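Local coordinates for probable aminotransferase (Pseudomonas aeruginosa, PDB 5YKR), which is a pyridoxal-phosphate-dependent enzyme of the class-III aminotransferase family, assembled from two subunits, at residues S30-A33 against Y34-N37; R39-Y43 against G44-H48. One frame throughout, in Å; residues are numbered along the deposited sequence.

In the fold
Interactions 1 and 2 follow one another along the chain, and their centres are 11 Å apart. Residues 30-37 form most of helix 28-37; residues 39-48 belong to the loop that leads from it toward strand 61-65. The two touch where the loop folds back on the helix: Asn37 CB packs 3.4 Å from Gly44 O, and Tyr34 CD1 lies 3.6 Å from the same oxygen. Both are peripheral, with centres about 28 and 23 Å from the centre of the chain, and both meet the second subunit, the loop far more extensively. Lys286, the lysine modified by pyridoxal phosphate, belongs to neither; here an N-terminal helix and the loop after it both contribute to the contact between subunits.

Interaction 1: residues S30-A33 against Y34-N37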
loop_
_atom_site.group_PDB
_atom_site.type_symbol
_atom_site.label_atom_id
_atom_site.label_comp_id
_atom_site.label_asym_id
_atom_site.label_seq_id
_atom_site.Cartn_x
_atom_site.Cartn_y
_atom_site.Cartn_z
ATOM N N SER A 30 -4.661 -8.576 -27.816
ATOM C CA SER A 30 -5.046 -8.481 -26.393
ATOM C C SER A 30 -5.850 -9.696 -25.962
ATOM O O SER A 30 -5.638 -10.195 -24.858
ATOM C CB SER A 30 -5.781 -7.157 -26.091
ATOM O OG SER A 30 -4.833 -6.120 -26.014
ATOM N N ALA A 31 -6.719 -10.199 -26.849
ATOM C CA ALA A 31 -7.505 -11.406 -26.529
ATOM C C ALA A 31 -6.623 -12.639 -26.374
ATOM O O ALA A 31 -6.822 -13.446 -25.484
ATOM C CB ALA A 31 -8.599 -11.630 -27.562
ATOM N N GLN A 32 -5.636 -12.774 -27.238
ATOM C CA GLN A 32 -4.667 -13.858 -27.132
ATOM C C GLN A 32 -3.885 -13.744 -25.832
ATOM O O GLN A 32 -3.657 -14.743 -25.116
ATOM C CB GLN A 32 -3.748 -13.832 -28.362
ATOM C CG GLN A 32 -2.553 -14.774 -28.403
ATOM C CD GLN A 32 -1.735 -14.588 -29.712
ATOM O OE1 GLN A 32 -1.637 -13.465 -30.289
ATOM N NE2 GLN A 32 -1.153 -15.687 -30.202
ATOM N N ALA A 33 -3.469 -12.523 -25.518
ATOM C CA ALA A 33 -2.769 -12.284 -24.257
ATOM C C ALA A 33 -3.631 -12.671 -23.057
ATOM O O ALA A 33 -3.131 -13.197 -22.079
ATOM C CB ALA A 33 -2.315 -10.840 -24.153
ATOM N N TYR A 34 -4.927 -12.381 -23.105
ATOM C CA TYR A 34 -5.835 -12.736 -22.009
ATOM C C TYR A 34 -5.883 -14.241 -21.791
ATOM O O TYR A 34 -5.844 -14.694 -20.654
ATOM C CB TYR A 34 -7.237 -12.193 -22.268
ATOM C CG TYR A 34 -8.175 -12.303 -21.112
ATOM C CD1 TYR A 34 -7.898 -11.701 -19.903
ATOM C CD2 TYR A 34 -9.368 -13.029 -21.225
ATOM C CE1 TYR A 34 -8.786 -11.805 -18.834
ATOM C CE2 TYR A 34 -10.262 -13.117 -20.173
ATOM C CZ TYR A 34 -9.962 -12.515 -18.972
ATOM O OH TYR A 34 -10.862 -12.646 -17.936
ATOM N N ARG A 35 -5.936 -15.012 -22.868
ATOM C CA ARG A 35 -5.939 -16.474 -22.733
ATOM C C ARG A 35 -4.695 -16.948 -21.990
ATOM O O ARG A 35 -4.748 -17.832 -21.121
ATOM C CB ARG A 35 -6.037 -17.152 -24.105
ATOM C CG ARG A 35 -7.400 -17.005 -24.770
ATOM C CD ARG A 35 -7.557 -17.932 -26.008
ATOM N NE ARG A 35 -6.859 -17.303 -27.135
ATOM C CZ ARG A 35 -5.660 -17.644 -27.654
ATOM N NH1 ARG A 35 -4.956 -18.679 -27.180
ATOM N NH2 ARG A 35 -5.159 -16.917 -28.668
ATOM N N GLU A 36 -3.562 -16.364 -22.339
ATOM C CA GLU A 36 -2.316 -16.690 -21.654
ATOM C C GLU A 36 -2.298 -16.185 -20.188
ATOM O O GLU A 36 -1.937 -16.931 -19.284
ATOM C CB GLU A 36 -1.136 -16.129 -22.421
ATOM C CG GLU A 36 0.247 -16.366 -21.860
ATOM C CD GLU A 36 1.376 -15.984 -22.861
ATOM O OE1 GLU A 36 1.079 -15.639 -24.047
ATOM O OE2 GLU A 36 2.589 -16.055 -22.464
ATOM N N ASN A 37 -2.690 -14.939 -19.976
ATOM C CA ASN A 37 -2.672 -14.366 -18.637
ATOM C C ASN A 37 -3.639 -15.061 -17.692
ATOM O O ASN A 37 -3.366 -15.125 -16.471
ATOM C CB ASN A 37 -2.925 -12.845 -18.663
ATOM C CG ASN A 37 -1.652 -12.028 -18.705
ATOM O OD1 ASN A 37 -0.572 -12.500 -18.304
ATOM N ND2 ASN A 37 -1.773 -10.737 -19.021
#
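Asn37 N donates to Ala33 O at 2.8 Å, the shortest of four successive backbone bonds. Tyr34 N reaches Ser30 O at 2.9 Å, while Arg35 N to Ala31 O and Glu36 N to Gln32 O are longer. This i to i+4 pattern defines an alpha helix, here helix 28-37 near the N-terminus of the aminotransferase chain. On its exposed flank Arg35 folds back over Gln32: a bend at chi3 (-79°) turns the guanidinium toward the preceding turn, and NH2 comes to rest 3.4 Å from Gln32 CG and just as near CB. The contact is therefore with the aliphatic stem of the glutamine, whose amide plane lies 32° from that of the guanidinium. Gln32 O sits over one face of the guanidinium. Tyr34, with CG anti to the backbone N (chi1 -170°), carries its ring away from the preceding turn; its hydroxyl bonds to Gln51 and Arg38, and the side chain touches Cys57 and Pro58. Ser30 OG is hydrogen-bonded to Leu60 N, and Ala33 touches Leu60 and also Leu118 of the second subunit.

Interaction 2: residues R39-Y43 against G44-H48; sequences RHWLY and GAPLH
Pro46 lays its CA over one face of the Trp41 indole, 4.0 Å from the centroid of the six-membered ring and 24° off the ring normal, a CH-pi contact displaced toward the rim. The pyrrolidine ring crosses the indole at a slant, bringing Pro46 CG to 4.1 Å from Trp41 CZ2. Nearer the backbone, Trp41 CB meets Ala45 O at 3.4 Å. A second pair, Tyr43 and His48, also joins the two segments: their side chains extend alongside each other in a common direction, with Tyr43 CB and His48 CB 3.7 Å apart. On the histidine it is CB that does the touching, since CG lies between the backbone N and the carbonyl carbon and the imidazole is directed off from the tyrosine.

A type I beta turn from Trp41 to Gly44 brings these partners together. Gly44 N donates to Trp41 O at 3.0 Å with an N-H...O angle of 167°, although the donor stands well above the carbonyl plane. Gly44 itself has a positive phi of 75°, a backbone region readily open to glycine.

The polar ends are fixed by the second subunit: Trp41 NE1 bonds to Ser117 O, Tyr43 OH to Leu311 O and His48 NE2 to His322 O, all of that subunit, which also supplies Gln134 to Ala45 O. The buried turn thus lies in the loop between helix 28-37 and strand 61-65, pressed against the partner's helices 115-128 and 301-310.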
loop_
_atom_site.group_PDB
_atom_site.type_symbol
_atom_site.label_atom_id
_atom_site.label_comp_id
_atom_site.label_asym_id
_atom_site.label_seq_id
_atom_site.Cartn_x
_atom_site.Cartn_y
_atom_site.Cartn_z
ATOM N N ARG A 39 -3.972 -18.121 -17.411
ATOM C CA ARG A 39 -3.303 -19.316 -16.904
ATOM C C ARG A 39 -2.546 -19.058 -15.607
ATOM O O ARG A 39 -2.317 -19.992 -14.849
ATOM C CB ARG A 39 -2.356 -19.914 -17.958
ATOM C CG ARG A 39 -3.061 -20.347 -19.254
ATOM C CD ARG A 39 -2.127 -20.750 -20.388
ATOM N NE ARG A 39 -2.995 -20.840 -21.571
ATOM C CZ ARG A 39 -2.765 -20.307 -22.765
ATOM N NH1 ARG A 39 -1.621 -19.676 -23.046
ATOM N NH2 ARG A 39 -3.675 -20.474 -23.708
ATOM N N HIS A 40 -2.106 -17.811 -15.375
ATOM C CA HIS A 40 -1.221 -17.550 -14.236
ATOM C C HIS A 40 -1.662 -16.408 -13.329
ATOM O O HIS A 40 -1.107 -16.272 -12.264
ATOM C CB HIS A 40 0.221 -17.294 -14.727
ATOM C CG HIS A 40 0.749 -18.371 -15.607
ATOM N ND1 HIS A 40 0.892 -19.660 -15.163
ATOM C CD2 HIS A 40 1.181 -18.355 -16.893
ATOM C CE1 HIS A 40 1.369 -20.409 -16.142
ATOM N NE2 HIS A 40 1.531 -19.641 -17.210
ATOM N N TRP A 41 -2.628 -15.572 -13.754
ATOM C CA TRP A 41 -3.195 -14.527 -12.907
ATOM C C TRP A 41 -4.593 -14.976 -12.522
ATOM O O TRP A 41 -5.398 -15.380 -13.388
ATOM C CB TRP A 41 -3.287 -13.169 -13.590
ATOM C CG TRP A 41 -1.908 -12.616 -14.003
ATOM C CD1 TRP A 41 -1.385 -12.600 -15.243
ATOM C CD2 TRP A 41 -0.887 -12.080 -13.148
ATOM N NE1 TRP A 41 -0.137 -12.036 -15.259
ATOM C CE2 TRP A 41 0.195 -11.715 -13.958
ATOM C CE3 TRP A 41 -0.810 -11.851 -11.779
ATOM C CZ2 TRP A 41 1.380 -11.165 -13.420
ATOM C CZ3 TRP A 41 0.348 -11.306 -11.236
ATOM C CH2 TRP A 41 1.429 -10.977 -12.067
ATOM N N LEU A 42 -4.906 -14.873 -11.221
ATOM C CA LEU A 42 -6.171 -15.436 -10.736
ATOM C C LEU A 42 -7.381 -14.878 -11.509
ATOM O O LEU A 42 -8.296 -15.638 -11.846
ATOM C CB LEU A 42 -6.297 -15.167 -9.234
ATOM C CG LEU A 42 -7.481 -15.794 -8.526
ATOM C CD1 LEU A 42 -7.433 -17.351 -8.609
ATOM C CD2 LEU A 42 -7.547 -15.293 -7.085
ATOM N N TYR A 43 -7.349 -13.585 -11.818
ATOM C CA TYR A 43 -8.433 -12.909 -12.558
ATOM C C TYR A 43 -7.953 -12.390 -13.940
ATOM O O TYR A 43 -8.516 -11.440 -14.477
ATOM C CB TYR A 43 -9.081 -11.822 -11.671
ATOM C CG TYR A 43 -9.957 -12.445 -10.618
ATOM C CD1 TYR A 43 -11.229 -12.957 -10.934
ATOM C CD2 TYR A 43 -9.489 -12.649 -9.331
ATOM C CE1 TYR A 43 -12.000 -13.584 -9.976
ATOM C CE2 TYR A 43 -10.273 -13.288 -8.373
ATOM C CZ TYR A 43 -11.518 -13.745 -8.696
ATOM O OH TYR A 43 -12.263 -14.391 -7.752
ATOM N N GLY A 44 -6.943 -13.036 -14.539
ATOM C CA GLY A 44 -6.525 -12.763 -15.907
ATOM C C GLY A 44 -5.734 -11.496 -16.157
ATOM O O GLY A 44 -5.486 -11.139 -17.292
ATOM N N ALA A 45 -5.358 -10.846 -15.073
ATOM C CA ALA A 45 -4.569 -9.635 -15.076
ATOM C C ALA A 45 -3.991 -9.493 -13.633
ATOM O O ALA A 45 -4.523 -10.103 -12.723
ATOM C CB ALA A 45 -5.385 -8.409 -15.520
ATOM N N PRO A 46 -3.003 -8.616 -13.441
ATOM C CA PRO A 46 -2.393 -8.521 -12.093
ATOM C C PRO A 46 -3.372 -8.072 -10.993
ATOM O O PRO A 46 -3.162 -8.395 -9.834
ATOM C CB PRO A 46 -1.263 -7.529 -12.306
ATOM C CG PRO A 46 -0.847 -7.681 -13.721
ATOM C CD PRO A 46 -2.141 -7.991 -14.476
ATOM N N LEU A 47 -4.366 -7.253 -11.370
ATOM C CA LEU A 47 -5.371 -6.674 -10.461
ATOM C C LEU A 47 -6.731 -7.102 -10.966
ATOM O O LEU A 47 -7.033 -6.904 -12.157
ATOM C CB LEU A 47 -5.228 -5.143 -10.467
ATOM C CG LEU A 47 -6.383 -4.369 -9.777
ATOM C CD1 LEU A 47 -6.513 -4.664 -8.299
ATOM C CD2 LEU A 47 -6.210 -2.848 -9.996
ATOM N N HIS A 48 -7.574 -7.630 -10.075
ATOM C CA HIS A 48 -8.869 -8.183 -10.506
ATOM C C HIS A 48 -9.789 -7.097 -11.097
ATOM O O HIS A 48 -10.625 -7.402 -11.957
ATOM C CB HIS A 48 -9.579 -8.982 -9.412
ATOM C CG HIS A 48 -10.020 -8.186 -8.243
ATOM N ND1 HIS A 48 -9.152 -7.611 -7.330
ATOM C CD2 HIS A 48 -11.283 -7.887 -7.814
ATOM C CE1 HIS A 48 -9.863 -7.015 -6.387
ATOM N NE2 HIS A 48 -11.156 -7.157 -6.653
#